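Side-chain contact in MdcE (Pseudomonas aeruginosa, PDB 5VIP), which is the gamma subunit of a biotin-independent malonate decarboxylase and probably acts in carboxyl transfer: residues Ala37-Asp42 with Leu46-Ala51. Sequence-based numbering, arbitrary orientation.
Sequences APRPGD and LRVADA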
ATOM      1  N   ALA A  37       1.497  23.908 -15.021  1.00 40.90           N
ATOM      2  CA  ALA A  37       1.114  22.990 -16.090  1.00 41.83           C
ATOM      3  C   ALA A  37       1.855  21.665 -16.001  1.00 42.50           C
ATOM      4  O   ALA A  37       3.035  21.635 -15.649  1.00 43.92           O
ATOM      5  CB  ALA A  37       1.362  23.631 -17.449  1.00 43.09           C
ATOM      6  N   PRO A  38       1.164  20.562 -16.336  1.00 41.94           N
ATOM      7  CA  PRO A  38       1.789  19.234 -16.349  1.00 37.04           C
ATOM      8  C   PRO A  38       2.915  19.136 -17.377  1.00 44.70           C
ATOM      9  O   PRO A  38       2.966  19.946 -18.305  1.00 44.55           O
ATOM     10  CB  PRO A  38       0.627  18.298 -16.713  1.00 37.49           C
ATOM     11  CG  PRO A  38      -0.360  19.166 -17.417  1.00 39.80           C
ATOM     12  CD  PRO A  38      -0.245  20.516 -16.769  1.00 39.71           C
ATOM     13  N   ARG A  39       3.815  18.171 -17.188  1.00 37.04           N
ATOM     14  CA  ARG A  39       4.866  17.893 -18.157  1.00 39.18           C
ATOM     15  C   ARG A  39       4.264  17.186 -19.365  1.00 41.07           C
ATOM     16  O   ARG A  39       3.279  16.454 -19.224  1.00 37.54           O
ATOM     17  CB  ARG A  39       5.973  17.029 -17.542  1.00 38.46           C
ATOM     18  CG  ARG A  39       6.633  17.605 -16.301  1.00 33.72           C
ATOM     19  CD  ARG A  39       7.815  16.743 -15.879  1.00 30.01           C
ATOM     20  NE  ARG A  39       7.421  15.349 -15.680  1.00 31.31           N
ATOM     21  CZ  ARG A  39       8.270  14.332 -15.543  1.00 32.19           C
ATOM     22  NH1 ARG A  39       7.805  13.103 -15.364  1.00 32.60           N
ATOM     23  NH2 ARG A  39       9.580  14.534 -15.581  1.00 32.59           N
ATOM     24  N   PRO A  40       4.853  17.406 -20.555  1.00 44.29           N
ATOM     25  CA  PRO A  40       4.411  16.805 -21.819  1.00 44.05           C
ATOM     26  C   PRO A  40       4.068  15.322 -21.731  1.00 42.95           C
ATOM     27  O   PRO A  40       3.003  14.918 -22.194  1.00 47.06           O
ATOM     28  CB  PRO A  40       5.617  17.028 -22.733  1.00 46.53           C
ATOM     29  CG  PRO A  40       6.136  18.352 -22.284  1.00 45.17           C
ATOM     30  CD  PRO A  40       5.940  18.379 -20.776  1.00 48.28           C
ATOM     31  N   GLY A  41       4.942  14.523 -21.134  1.00 41.41           N
ATOM     32  CA  GLY A  41       4.720  13.088 -21.088  1.00 44.12           C
ATOM     33  C   GLY A  41       3.792  12.567 -19.999  1.00 45.22           C
ATOM     34  O   GLY A  41       3.423  11.392 -20.011  1.00 43.11           O
ATOM     35  N   ASP A  42       3.406  13.428 -19.059  1.00 41.09           N
ATOM     36  CA  ASP A  42       2.613  12.993 -17.907  1.00 35.70           C
ATOM     37  C   ASP A  42       1.109  13.076 -18.145  1.00 33.59           C
ATOM     38  O   ASP A  42       0.653  13.888 -18.939  1.00 36.17           O
ATOM     39  CB  ASP A  42       2.963  13.833 -16.672  1.00 35.47           C
ATOM     40  CG  ASP A  42       4.365  13.557 -16.146  1.00 33.90           C
ATOM     41  OD1 ASP A  42       4.944  12.504 -16.489  1.00 36.25           O
ATOM     42  OD2 ASP A  42       4.877  14.389 -15.368  1.00 33.60           O
ATOM     43  N   LEU A  46      -1.362  14.633 -13.065  1.00 22.54           N
ATOM     44  CA  LEU A  46      -0.068  14.596 -12.392  1.00 26.95           C
ATOM     45  C   LEU A  46       0.711  15.888 -12.586  1.00 28.79           C
ATOM     46  O   LEU A  46       0.855  16.362 -13.710  1.00 29.79           O
ATOM     47  CB  LEU A  46       0.776  13.441 -12.925  1.00 30.10           C
ATOM     48  CG  LEU A  46       1.085  12.355 -11.919  1.00 31.65           C
ATOM     49  CD1 LEU A  46      -0.227  11.720 -11.532  1.00 29.75           C
ATOM     50  CD2 LEU A  46       2.055  11.345 -12.512  1.00 30.24           C
ATOM     51  N   ARG A  47       1.217  16.450 -11.495  1.00 22.37           N
ATOM     52  CA  ARG A  47       2.172  17.543 -11.586  1.00 26.68           C
ATOM     53  C   ARG A  47       3.524  17.078 -11.067  1.00 26.08           C
ATOM     54  O   ARG A  47       3.631  16.609  -9.927  1.00 20.73           O
ATOM     55  CB  ARG A  47       1.699  18.760 -10.795  1.00 24.76           C
ATOM     56  CG  ARG A  47       0.401  19.348 -11.281  1.00 30.54           C
ATOM     57  CD  ARG A  47       0.536  19.948 -12.670  1.00 33.01           C
ATOM     58  NE  ARG A  47      -0.707  20.606 -13.065  1.00 36.81           N
ATOM     59  CZ  ARG A  47      -1.713  19.983 -13.668  1.00 37.92           C
ATOM     60  NH1 ARG A  47      -1.609  18.690 -13.944  1.00 34.26           N
ATOM     61  NH2 ARG A  47      -2.818  20.647 -13.990  1.00 33.85           N
ATOM     62  N   VAL A  48       4.548  17.230 -11.904  1.00 23.37           N
ATOM     63  CA  VAL A  48       5.916  16.845 -11.568  1.00 24.17           C
ATOM     64  C   VAL A  48       6.863  17.969 -11.975  1.00 30.04           C
ATOM     65  O   VAL A  48       6.754  18.502 -13.079  1.00 28.08           O
ATOM     66  CB  VAL A  48       6.343  15.532 -12.285  1.00 23.76           C
ATOM     67  CG1 VAL A  48       7.760  15.134 -11.893  1.00 26.09           C
ATOM     68  CG2 VAL A  48       5.360  14.400 -11.993  1.00 24.23           C
ATOM     69  N   ALA A  49       7.790  18.326 -11.092  1.00 26.90           N
ATOM     70  CA  ALA A  49       8.758  19.381 -11.383  1.00 26.85           C
ATOM     71  C   ALA A  49      10.036  19.161 -10.589  1.00 28.45           C
ATOM     72  O   ALA A  49       9.987  18.804  -9.415  1.00 26.04           O
ATOM     73  CB  ALA A  49       8.170  20.747 -11.066  1.00 27.05           C
ATOM     74  N   ASP A  50      11.178  19.365 -11.233  1.00 26.55           N
ATOM     75  CA  ASP A  50      12.458  19.327 -10.539  1.00 25.91           C
ATOM     76  C   ASP A  50      12.837  20.733 -10.076  1.00 31.27           C
ATOM     77  O   ASP A  50      12.534  21.713 -10.747  1.00 32.04           O
ATOM     78  CB  ASP A  50      13.542  18.739 -11.442  1.00 27.81           C
ATOM     79  CG  ASP A  50      13.336  17.254 -11.710  1.00 32.10           C
ATOM     80  OD1 ASP A  50      13.146  16.492 -10.737  1.00 29.38           O
ATOM     81  OD2 ASP A  50      13.360  16.843 -12.892  1.00 34.23           O
ATOM     82  N   ALA A  51      13.496  20.825  -8.927  1.00 30.54           N
ATOM     83  CA  ALA A  51      13.876  22.116  -8.361  1.00 30.68           C
ATOM     84  C   ALA A  51      14.950  21.907  -7.319  1.00 33.22           C
ATOM     85  O   ALA A  51      15.526  20.827  -7.235  1.00 31.45           O
ATOM     86  CB  ALA A  51      12.680  22.816  -7.756  1.00 28.31           C
TER
HETATM   87  O   HOH W   1       3.409  16.757 -14.843  1.00 33.39           O
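Val-48 packs against Arg-39 and Asp-42 where a type I beta turn, Arg-39 to Asp-42, lies beside strand 46-53, an outermost strand of the chain's six-stranded mixed sheet. The turn belongs to the loop that leads from helix 24-33 into this strand. Val-48 sets CG1 over the centre of the Arg-39 guanidinium, 3.7 Å above its plane. Its CG2 meets Asp-42 OD2 at 3.4 Å. CG1 is anti to the backbone N (chi1 -179°), which points CG1 to the guanidinium and CG2 to the carboxylate oxygen.

The turn also closes a salt bridge on itself. Arg-39 grips Asp-42 side-on. Arg-39 NE donates to Asp-42 OD2 at 2.7 Å, in the guanidinium plane but above the carboxylate plane. Arg-39 NH1 donates to the syn lone pair of Asp-42 OD1 at 3.1 Å. Arg-39 NH2 forms a second salt bridge, to Glu-93 of helix 81-97, and Ala-90 of that helix touches both Arg-39 and Val-48.

At the other end of the contact, Pro-38 and Arg-47 run side by side. Pro-38 CD sits 3.5 Å above the centre of the Arg-47 guanidinium. Ala-44 O and Leu-36 O accept bonds from NH1 and NE of Arg-47 and so help to hold the guanidinium in place.

Between these two clusters, one water bridges the segments: it donates to Asp-42 OD2 and Leu-46 O and accepts from Arg-39 N, each at 2.8 Å, with a weak fourth bond from Val-48 N.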